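Local structure of glycosyl hydrolase family 62 protein (Coprinopsis cinerea, 5B6T) at residues A[27-32]-A[285-290]; A[83-88]-A[265-270]; A[143-148]-A[275-280]. The protein hydrolyses alpha-L-arabinofuranosidic linkages, probably releasing arabinose side groups from arabinoxylan as a family 62 glycoside hydrolase. One frame throughout, in Å; residues are numbered along the deposited sequence.

Interactions 1 and 3 join neighbouring blades of the propeller; interaction 2 links non-adjacent blades across the centre, where a calcium ion is bound. Interactions 1 and 2, centres about 7 Å apart, meet: Ser30 OG lies 2.7 Å from Glu267 OE2, a probable hydrogen bond, and strands 285-290 and 266-268 are neighbours in one sheet. Interactions 2 and 3, centres about 8 Å apart, meet through the probable bond of Val146 N to Gln85 OE1 (2.8 Å). Interactions 1 and 3 do not touch (centres about 14 Å apart). His265 of interaction 2 binds the calcium. Asp28 and Asp143 each hydrogen-bond glycerol, probably from the crystallisation liquor, consistent with a sugar-binding pocket beside the calcium.

Interaction 1: residues A[27-32]-A[285-290]; sequences KDPSVV and RYLYQG
Gln289 and the Lys27-Asp28 corner supply the polar half of this contact, and Leu287 with Pro29 and Val31 the apolar half. In the polar half Gln289 OE1 accepts from Asp28 N at 2.9 Å, with an N-H...O angle of 145°. The donor stands above the amide's carbonyl plane, clear of either lone pair. Gln289 gets there by placing CG between its backbone N and carbonyl carbon (chi1 61°) and then running straight out. Lys27 passes across the same oxygen, with CB 3.0 Å from Gln289 OE1, so the acceptor is closely packed. Asp28 OD1 is 3.3 Å from Gln289 OE1, but these are two acceptors and form no bond.

Water mediates the rest of the polar part: water 1 is 3.1 Å from Gln289 NE2, from which it accepts, and 2.7 Å from Asp28 OD1, while its bond to Lys27 NZ is weak. Gln289 NE2 also reaches Ser264 OG, Asp28 OD2 pairs with Ser43, and Lys27 NZ with Tyr299. Shortening the Gln289 side chain to an alanine is likely to leave Asp28 N without its side-chain acceptor and open a gap beside the Lys27 methylenes.

The apolar part is a single wedge. Leu287 CD2 touches Pro29 CB at 3.8 Å and Val31 CB at 3.8 Å. Leu308 and Leu306 of strand 305-311 continue this packing behind Leu287 and Pro29 respectively.

The axes of segments 29-32 and 285-290 approach to 7.4 Å, with 155° between their N-to-C directions, and no backbone hydrogen bond joins them. The two strands therefore pack through side chains as members of different sheets, as adjoining blades do in the five-bladed beta-propeller characteristic of family 62.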
loop_
_atom_site.group_PDB
_atom_site.type_symbol
_atom_site.label_atom_id
_atom_site.label_comp_id
_atom_site.label_asym_id
_atom_site.label_seq_id
_atom_site.Cartn_x
_atom_site.Cartn_y
_atom_site.Cartn_z
ATOM N N LYS A 27 10.292 0.998 -1.294
ATOM C CA LYS A 27 9.320 0.251 -0.521
ATOM C C LYS A 27 7.885 0.782 -0.675
ATOM O O LYS A 27 7.655 1.902 -1.103
ATOM C CB LYS A 27 9.692 0.332 0.962
ATOM C CG LYS A 27 11.020 -0.317 1.304
ATOM C CD LYS A 27 11.206 -0.400 2.812
ATOM C CE LYS A 27 10.314 -1.457 3.425
ATOM N NZ LYS A 27 10.322 -1.351 4.905
ATOM N N ASP A 28 6.935 -0.055 -0.280
ATOM C CA ASP A 28 5.582 0.371 0.032
ATOM C C ASP A 28 4.882 1.135 -1.115
ATOM O O ASP A 28 4.303 2.203 -0.880
ATOM C CB ASP A 28 5.583 1.269 1.287
ATOM C CG ASP A 28 6.469 0.764 2.408
ATOM O OD1 ASP A 28 6.502 -0.450 2.628
ATOM O OD2 ASP A 28 7.104 1.645 3.070
ATOM N N PRO A 29 4.906 0.598 -2.352
ATOM C CA PRO A 29 4.490 1.405 -3.482
ATOM C C PRO A 29 3.003 1.678 -3.562
ATOM O O PRO A 29 2.185 0.812 -3.223
ATOM C CB PRO A 29 4.911 0.552 -4.705
ATOM C CG PRO A 29 4.920 -0.849 -4.176
ATOM C CD PRO A 29 5.417 -0.725 -2.778
ATOM N N SER A 30 2.666 2.860 -4.084
ATOM C CA SER A 30 1.336 3.186 -4.528
ATOM C C SER A 30 1.393 3.511 -6.030
ATOM O O SER A 30 2.360 4.097 -6.494
ATOM C CB SER A 30 0.807 4.400 -3.763
ATOM O OG SER A 30 -0.575 4.594 -4.021
ATOM N N VAL A 31 0.356 3.145 -6.768
ATOM C CA VAL A 31 0.421 3.244 -8.217
ATOM C C VAL A 31 -0.896 3.553 -8.898
ATOM O O VAL A 31 -1.923 2.950 -8.610
ATOM C CB VAL A 31 1.051 1.976 -8.834
ATOM C CG1 VAL A 31 0.307 0.710 -8.417
ATOM C CG2 VAL A 31 1.184 2.091 -10.339
ATOM N N VAL A 32 -0.808 4.498 -9.838
ATOM C CA VAL A 32 -1.906 4.801 -10.764
ATOM C C VAL A 32 -1.362 5.005 -12.170
ATOM O O VAL A 32 -0.227 5.454 -12.358
ATOM C CB VAL A 32 -2.727 6.049 -10.356
ATOM C CG1 VAL A 32 -3.468 5.800 -9.054
ATOM C CG2 VAL A 32 -1.892 7.312 -10.246
ATOM N N ARG A 285 -2.992 -7.481 -11.151
ATOM C CA ARG A 285 -1.561 -7.215 -11.159
ATOM C C ARG A 285 -1.225 -6.549 -9.834
ATOM O O ARG A 285 -1.916 -5.609 -9.432
ATOM C CB ARG A 285 -1.181 -6.290 -12.318
ATOM C CG ARG A 285 -1.383 -6.881 -13.711
ATOM C CD ARG A 285 -1.060 -5.842 -14.780
ATOM N NE ARG A 285 -2.192 -4.988 -15.079
ATOM C CZ ARG A 285 -2.145 -3.860 -15.805
ATOM N NH1 ARG A 285 -0.984 -3.380 -16.289
ATOM N NH2 ARG A 285 -3.277 -3.194 -16.018
ATOM N N TYR A 286 -0.187 -7.041 -9.172
ATOM C CA TYR A 286 0.181 -6.553 -7.846
ATOM C C TYR A 286 1.596 -6.053 -7.894
ATOM O O TYR A 286 2.540 -6.808 -8.116
ATOM C CB TYR A 286 0.025 -7.637 -6.743
ATOM C CG TYR A 286 -0.061 -7.108 -5.328
ATOM C CD1 TYR A 286 -1.127 -6.325 -4.930
ATOM C CD2 TYR A 286 0.918 -7.405 -4.380
ATOM C CE1 TYR A 286 -1.200 -5.843 -3.632
ATOM C CE2 TYR A 286 0.824 -6.968 -3.067
ATOM C CZ TYR A 286 -0.220 -6.146 -2.719
ATOM O OH TYR A 286 -0.300 -5.657 -1.438
ATOM N N LEU A 287 1.756 -4.750 -7.643
ATOM C CA LEU A 287 3.076 -4.124 -7.552
ATOM C C LEU A 287 3.500 -4.257 -6.093
ATOM O O LEU A 287 2.776 -3.814 -5.209
ATOM C CB LEU A 287 2.966 -2.650 -7.968
ATOM C CG LEU A 287 4.289 -1.863 -7.972
ATOM C CD1 LEU A 287 5.323 -2.341 -8.965
ATOM C CD2 LEU A 287 3.954 -0.398 -8.225
ATOM N N TYR A 288 4.634 -4.903 -5.845
ATOM C CA TYR A 288 4.972 -5.306 -4.480
ATOM C C TYR A 288 6.454 -5.071 -4.231
ATOM O O TYR A 288 7.219 -4.780 -5.166
ATOM C CB TYR A 288 4.596 -6.766 -4.286
ATOM C CG TYR A 288 5.544 -7.746 -4.947
ATOM C CD1 TYR A 288 5.476 -8.027 -6.321
ATOM C CD2 TYR A 288 6.491 -8.427 -4.207
ATOM C CE1 TYR A 288 6.342 -8.916 -6.925
ATOM C CE2 TYR A 288 7.360 -9.319 -4.801
ATOM C CZ TYR A 288 7.289 -9.562 -6.165
ATOM O OH TYR A 288 8.132 -10.497 -6.748
ATOM N N GLN A 289 6.860 -5.232 -2.982
ATOM C CA GLN A 289 8.260 -5.232 -2.628
ATOM C C GLN A 289 8.744 -6.615 -2.229
ATOM O O GLN A 289 8.069 -7.356 -1.482
ATOM C CB GLN A 289 8.575 -4.249 -1.483
ATOM C CG GLN A 289 7.856 -4.546 -0.170
ATOM C CD GLN A 289 8.106 -3.530 0.916
ATOM O OE1 GLN A 289 8.387 -2.352 0.661
ATOM N NE2 GLN A 289 7.974 -3.987 2.170
ATOM N N GLY A 290 9.940 -6.950 -2.734
ATOM C CA GLY A 290 10.624 -8.197 -2.434
ATOM C C GLY A 290 12.075 -7.919 -2.158
ATOM O O GLY A 290 12.544 -6.787 -2.291
HETATM O O HOH W 1 7.307 -2.193 4.555
#

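Interaction 2: residues A[83-88]-A[265-270]; sequences APQVFY and HGELIR. With CA (calcium ion), chain D.
Arg270 sets CG beside its own backbone N (chi1 -49°) and extends fully to NE, which carries the guanidinium across to Val86 in a non-adjacent blade. There NH1 (2.8 Å) and NH2 (2.9 Å) of Arg270 both donate to Val86 O, at N-H...O angles of 147° and 141°. This NH1/NH2 end lies in the carbonyl plane, and the oxygen in the guanidinium plane. Arg270 NH2 also forms a salt bridge with Glu267 OE1 at 2.9 Å, approaching from above the carboxylate plane, so the guanidinium is fixed against rotation on two sides. Glu267 OE2 accepts from Ser30 OG as well.

At the other end, His265 brings its ring beside Ala83, with CE1 3.9 Å from Ala83 CB, and binds the calcium ion through NE2 at 2.1 Å. Five waters complete the six ligands. Water 3 donates to Pro84 O at 2.6 Å. Water 2 lies 3.0 Å from Pro84 O and 2.9 Å from Glu267 OE2.

With one protein ligand and a shell of water, the calcium is held largely at second hand: Pro84 O and Glu267 orient its waters, and the negative carboxylate probably offsets part of the ion's charge.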
loop_
_atom_site.group_PDB
_atom_site.type_symbol
_atom_site.label_atom_id
_atom_site.label_comp_id
_atom_site.label_asym_id
_atom_site.label_seq_id
_atom_site.Cartn_x
_atom_site.Cartn_y
_atom_site.Cartn_z
ATOM N N ALA A 83 5.264 5.203 3.391
ATOM C CA ALA A 83 4.129 4.352 2.985
ATOM C C ALA A 83 2.969 5.143 2.385
ATOM O O ALA A 83 1.918 5.352 3.009
ATOM C CB ALA A 83 3.685 3.422 4.125
ATOM N N PRO A 84 3.153 5.578 1.144
ATOM C CA PRO A 84 2.198 6.469 0.529
ATOM C C PRO A 84 0.991 5.753 -0.114
ATOM O O PRO A 84 1.066 4.572 -0.489
ATOM C CB PRO A 84 3.035 7.151 -0.547
ATOM C CG PRO A 84 4.006 6.098 -0.977
ATOM C CD PRO A 84 4.319 5.327 0.266
ATOM N N GLN A 85 -0.101 6.512 -0.303
ATOM C CA GLN A 85 -1.261 6.086 -1.071
ATOM C C GLN A 85 -1.723 7.287 -1.862
ATOM O O GLN A 85 -2.075 8.289 -1.267
ATOM C CB GLN A 85 -2.411 5.610 -0.176
ATOM C CG GLN A 85 -3.611 5.138 -0.999
ATOM C CD GLN A 85 -4.908 5.173 -0.235
ATOM O OE1 GLN A 85 -5.077 5.907 0.726
ATOM N NE2 GLN A 85 -5.865 4.402 -0.719
ATOM N N VAL A 86 -1.732 7.188 -3.185
ATOM C CA VAL A 86 -2.209 8.268 -4.042
ATOM C C VAL A 86 -3.593 7.979 -4.613
ATOM O O VAL A 86 -3.874 6.858 -5.025
ATOM C CB VAL A 86 -1.209 8.583 -5.203
ATOM C CG1 VAL A 86 -1.086 7.430 -6.199
ATOM C CG2 VAL A 86 -1.612 9.872 -5.927
ATOM N N PHE A 87 -4.432 9.000 -4.701
ATOM C CA PHE A 87 -5.751 8.870 -5.350
ATOM C C PHE A 87 -6.281 10.257 -5.660
ATOM O O PHE A 87 -5.836 11.245 -5.070
ATOM C CB PHE A 87 -6.797 8.095 -4.498
ATOM C CG PHE A 87 -7.028 8.679 -3.136
ATOM C CD1 PHE A 87 -8.038 9.615 -2.924
ATOM C CD2 PHE A 87 -6.280 8.261 -2.035
ATOM C CE1 PHE A 87 -8.240 10.172 -1.679
ATOM C CE2 PHE A 87 -6.489 8.833 -0.782
ATOM C CZ PHE A 87 -7.498 9.744 -0.607
ATOM N N TYR A 88 -7.243 10.320 -6.567
ATOM C CA TYR A 88 -7.849 11.579 -6.960
ATOM C C TYR A 88 -9.150 11.714 -6.226
ATOM O O TYR A 88 -10.059 10.868 -6.390
ATOM C CB TYR A 88 -8.089 11.575 -8.470
ATOM C CG TYR A 88 -8.673 12.831 -9.041
ATOM C CD1 TYR A 88 -7.916 13.999 -9.144
ATOM C CD2 TYR A 88 -9.935 12.824 -9.567
ATOM C CE1 TYR A 88 -8.446 15.152 -9.700
ATOM C CE2 TYR A 88 -10.476 13.964 -10.125
ATOM C CZ TYR A 88 -9.730 15.121 -10.188
ATOM O OH TYR A 88 -10.266 16.251 -10.804
ATOM N N HIS A 265 4.459 -5.509 1.276
ATOM C CA HIS A 265 3.772 -4.233 1.060
ATOM C C HIS A 265 3.648 -3.775 -0.367
ATOM O O HIS A 265 4.610 -3.314 -0.952
ATOM C CB HIS A 265 4.445 -3.146 1.894
ATOM C CG HIS A 265 3.590 -1.941 2.071
ATOM N ND1 HIS A 265 3.507 -1.234 3.254
ATOM C CD2 HIS A 265 2.720 -1.354 1.218
ATOM C CE1 HIS A 265 2.642 -0.249 3.106
ATOM N NE2 HIS A 265 2.158 -0.291 1.879
ATOM N N GLY A 266 2.454 -3.949 -0.925
ATOM C CA GLY A 266 2.195 -3.627 -2.310
ATOM C C GLY A 266 0.856 -2.956 -2.571
ATOM O O GLY A 266 0.177 -2.452 -1.658
ATOM N N GLU A 267 0.471 -2.939 -3.856
ATOM C CA GLU A 267 -0.809 -2.374 -4.313
ATOM C C GLU A 267 -1.209 -3.042 -5.600
ATOM O O GLU A 267 -0.336 -3.343 -6.452
ATOM C CB GLU A 267 -0.738 -0.855 -4.553
ATOM C CG GLU A 267 -1.367 -0.013 -3.425
ATOM C CD GLU A 267 -1.479 1.455 -3.730
ATOM O OE1 GLU A 267 -1.727 1.797 -4.904
ATOM O OE2 GLU A 267 -1.296 2.283 -2.795
ATOM N N LEU A 268 -2.525 -3.226 -5.765
ATOM C CA LEU A 268 -3.069 -3.736 -7.014
ATOM C C LEU A 268 -3.177 -2.612 -8.045
ATOM O O LEU A 268 -3.434 -1.441 -7.718
ATOM C CB LEU A 268 -4.468 -4.356 -6.840
ATOM C CG LEU A 268 -4.572 -5.757 -6.204
ATOM C CD1 LEU A 268 -6.040 -6.082 -5.906
ATOM C CD2 LEU A 268 -3.993 -6.832 -7.124
ATOM N N ILE A 269 -2.996 -2.967 -9.301
ATOM C CA ILE A 269 -3.315 -2.026 -10.373
ATOM C C ILE A 269 -4.834 -1.819 -10.393
ATOM O O ILE A 269 -5.617 -2.796 -10.401
ATOM C CB ILE A 269 -2.803 -2.524 -11.738
ATOM C CG1 ILE A 269 -1.267 -2.666 -11.802
ATOM C CG2 ILE A 269 -3.286 -1.625 -12.850
ATOM C CD1 ILE A 269 -0.438 -1.638 -11.102
ATOM N N ARG A 270 -5.265 -0.558 -10.365
ATOM C CA ARG A 270 -6.673 -0.215 -10.220
ATOM C C ARG A 270 -7.386 -0.075 -11.558
ATOM O O ARG A 270 -6.751 0.031 -12.580
ATOM C CB ARG A 270 -6.791 1.103 -9.446
ATOM C CG ARG A 270 -5.982 1.160 -8.159
ATOM C CD ARG A 270 -6.167 2.496 -7.474
ATOM N NE ARG A 270 -5.089 2.703 -6.532
ATOM C CZ ARG A 270 -4.735 3.886 -6.064
ATOM N NH1 ARG A 270 -5.443 4.959 -6.347
ATOM N NH2 ARG A 270 -3.666 3.973 -5.295
HETATM CA CA CA D . 0.643 0.942 0.976
HETATM O O HOH W 2 -0.690 2.209 0.000
HETATM O O HOH W 3 2.132 2.493 0.668
HETATM O O HOH W 4 -0.707 -0.704 1.206
HETATM O O HOH W 5 0.045 1.726 2.786
HETATM O O HOH W 6 1.098 0.060 -0.865
#

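Interaction 3: residues A[143-148]-A[275-280]; sequences DMWVIC and QTLPIS
Leu277 packs its branches against three successive residues of strand 143-148 and has more surface buried here than any other residue. Its CD1 approaches the indole of Trp145, 3.6 Å from CZ2, the two side chains coming from opposite directions. Its CD2 lies against the backbone, 3.4 Å from Val146 O, and its CB meets Ile147 CD1 at 4.0 Å. The CG of Leu277 stands beside its backbone N, anti to the carbonyl carbon (chi1 -83°), which brings CD1 to the indole and CD2 to the Val146 carbonyl.

Cys148 forms the polar join. Its N donates to Gln275 O at 2.8 Å with an N-H...O angle of 152°, the donor tilted somewhat from the carbonyl plane. In the return direction Thr276 CA points its hydrogen at Cys148 O, a CA-H...O contact of 3.3 Å with 159° at the hydrogen. Water 7 closes the group by donating to Cys148 O (2.7 Å) and to Thr276 O (2.8 Å), so two backbone carbonyls share one bridging molecule.

Gln275 also brings its aliphatic part alongside Cys148, with CG 3.7 Å from Cys148 CB. The Gln275 chain bends at CG, and its amide turns to Ala90, where OE1 accepts from the backbone N. Cys148 SG is taken up by the disulfide to Cys153, which ties the end of strand 142-148 to the start of strand 152-158.

The contact thus sets the loop 275-277 against the inner edge strand of one sheet. Strand 278-279, which follows, lies parallel to strand 195-202 in the next sheet. Trp145 spans the same junction, donating from NE1 to Val199 O and meeting the Tyr200 ring edge-to-face, while strand 82-89 borders the contact through Gln85 and Phe87.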
loop_
_atom_site.group_PDB
_atom_site.type_symbol
_atom_site.label_atom_id
_atom_site.label_comp_id
_atom_site.label_asym_id
_atom_site.label_seq_id
_atom_site.Cartn_x
_atom_site.Cartn_y
_atom_site.Cartn_z
ATOM N N ASP A 143 0.826 2.617 7.841
ATOM C CA ASP A 143 0.135 2.097 6.647
ATOM C C ASP A 143 -1.305 2.572 6.540
ATOM O O ASP A 143 -2.274 1.802 6.683
ATOM C CB ASP A 143 0.295 0.567 6.566
ATOM C CG ASP A 143 1.748 0.157 6.529
ATOM O OD1 ASP A 143 2.589 0.994 6.143
ATOM O OD2 ASP A 143 2.078 -1.007 6.845
ATOM N N MET A 144 -1.395 3.868 6.292
ATOM C CA MET A 144 -2.650 4.608 6.265
ATOM C C MET A 144 -3.298 4.443 4.904
ATOM O O MET A 144 -2.642 4.671 3.877
ATOM C CB MET A 144 -2.355 6.093 6.521
ATOM C CG MET A 144 -1.435 6.356 7.694
ATOM S SD MET A 144 -2.124 5.784 9.250
ATOM C CE MET A 144 -0.696 5.991 10.329
ATOM N N TRP A 145 -4.583 4.086 4.899
ATOM C CA TRP A 145 -5.295 3.800 3.654
ATOM C C TRP A 145 -6.704 4.361 3.659
ATOM O O TRP A 145 -7.511 4.020 4.553
ATOM C CB TRP A 145 -5.327 2.279 3.450
ATOM C CG TRP A 145 -6.019 1.866 2.185
ATOM C CD1 TRP A 145 -7.371 1.695 1.991
ATOM C CD2 TRP A 145 -5.403 1.549 0.946
ATOM N NE1 TRP A 145 -7.611 1.341 0.704
ATOM C CE2 TRP A 145 -6.423 1.218 0.035
ATOM C CE3 TRP A 145 -4.083 1.507 0.513
ATOM C CZ2 TRP A 145 -6.155 0.876 -1.301
ATOM C CZ3 TRP A 145 -3.829 1.188 -0.796
ATOM C CH2 TRP A 145 -4.853 0.849 -1.682
ATOM N N VAL A 146 -7.025 5.171 2.654
ATOM C CA VAL A 146 -8.359 5.738 2.456
ATOM C C VAL A 146 -9.108 4.995 1.362
ATOM O O VAL A 146 -8.562 4.694 0.306
ATOM C CB VAL A 146 -8.268 7.249 2.106
ATOM C CG1 VAL A 146 -9.623 7.789 1.640
ATOM C CG2 VAL A 146 -7.710 8.059 3.261
ATOM N N ILE A 147 -10.388 4.736 1.621
ATOM C CA ILE A 147 -11.347 4.321 0.589
ATOM C C ILE A 147 -12.692 4.954 0.924
ATOM O O ILE A 147 -13.124 4.953 2.082
ATOM C CB ILE A 147 -11.426 2.785 0.419
ATOM C CG1 ILE A 147 -12.496 2.401 -0.605
ATOM C CG2 ILE A 147 -11.653 2.047 1.743
ATOM C CD1 ILE A 147 -12.466 0.960 -1.020
ATOM N N CYS A 148 -13.363 5.475 -0.110
ATOM C CA CYS A 148 -14.668 6.109 0.033
ATOM C C CYS A 148 -15.714 5.363 -0.784
ATOM O O CYS A 148 -15.409 4.787 -1.822
ATOM C CB CYS A 148 -14.612 7.554 -0.457
ATOM S SG CYS A 148 -13.239 8.495 0.253
ATOM N N GLN A 275 -11.403 8.259 -5.503
ATOM C CA GLN A 275 -11.439 7.914 -4.098
ATOM C C GLN A 275 -12.179 6.637 -3.764
ATOM O O GLN A 275 -12.213 6.247 -2.587
ATOM C CB GLN A 275 -12.052 9.078 -3.297
ATOM C CG GLN A 275 -13.533 9.317 -3.493
ATOM C CD GLN A 275 -13.911 10.008 -4.799
ATOM O OE1 GLN A 275 -13.070 10.554 -5.531
ATOM N NE2 GLN A 275 -15.232 10.018 -5.085
ATOM N N THR A 276 -12.798 6.004 -4.759
ATOM C CA THR A 276 -13.475 4.716 -4.511
ATOM C C THR A 276 -12.525 3.524 -4.563
ATOM O O THR A 276 -12.929 2.396 -4.238
ATOM C CB THR A 276 -14.658 4.468 -5.465
ATOM O OG1 THR A 276 -14.181 4.325 -6.806
ATOM C CG2 THR A 276 -15.658 5.626 -5.390
ATOM N N LEU A 277 -11.270 3.753 -4.950
ATOM C CA LEU A 277 -10.259 2.663 -4.987
ATOM C C LEU A 277 -10.810 1.371 -5.645
ATOM O O LEU A 277 -10.803 0.278 -5.061
ATOM C CB LEU A 277 -9.694 2.377 -3.580
ATOM C CG LEU A 277 -8.559 3.289 -3.085
ATOM C CD1 LEU A 277 -7.296 3.066 -3.923
ATOM C CD2 LEU A 277 -8.908 4.770 -3.058
ATOM N N PRO A 278 -11.257 1.486 -6.903
ATOM C CA PRO A 278 -11.796 0.322 -7.593
ATOM C C PRO A 278 -10.743 -0.543 -8.259
ATOM O O PRO A 278 -9.716 -0.040 -8.764
ATOM C CB PRO A 278 -12.697 0.955 -8.654
ATOM C CG PRO A 278 -12.022 2.230 -8.999
ATOM C CD PRO A 278 -11.288 2.680 -7.761
ATOM N N ILE A 279 -11.010 -1.860 -8.285
ATOM C CA ILE A 279 -10.265 -2.800 -9.096
ATOM C C ILE A 279 -11.225 -3.595 -9.970
ATOM O O ILE A 279 -12.370 -3.825 -9.624
ATOM C CB ILE A 279 -9.425 -3.785 -8.246
ATOM C CG1 ILE A 279 -10.312 -4.573 -7.273
ATOM C CG2 ILE A 279 -8.281 -3.058 -7.520
ATOM C CD1 ILE A 279 -9.685 -5.837 -6.738
ATOM N N SER A 280 -10.717 -3.994 -11.115
ATOM C CA SER A 280 -11.368 -5.001 -11.934
ATOM C C SER A 280 -11.118 -6.360 -11.297
ATOM O O SER A 280 -10.021 -6.630 -10.770
ATOM C CB SER A 280 -10.761 -5.015 -13.324
ATOM O OG SER A 280 -11.237 -6.153 -14.057
HETATM O O HOH W 7 -15.295 2.234 -2.826
#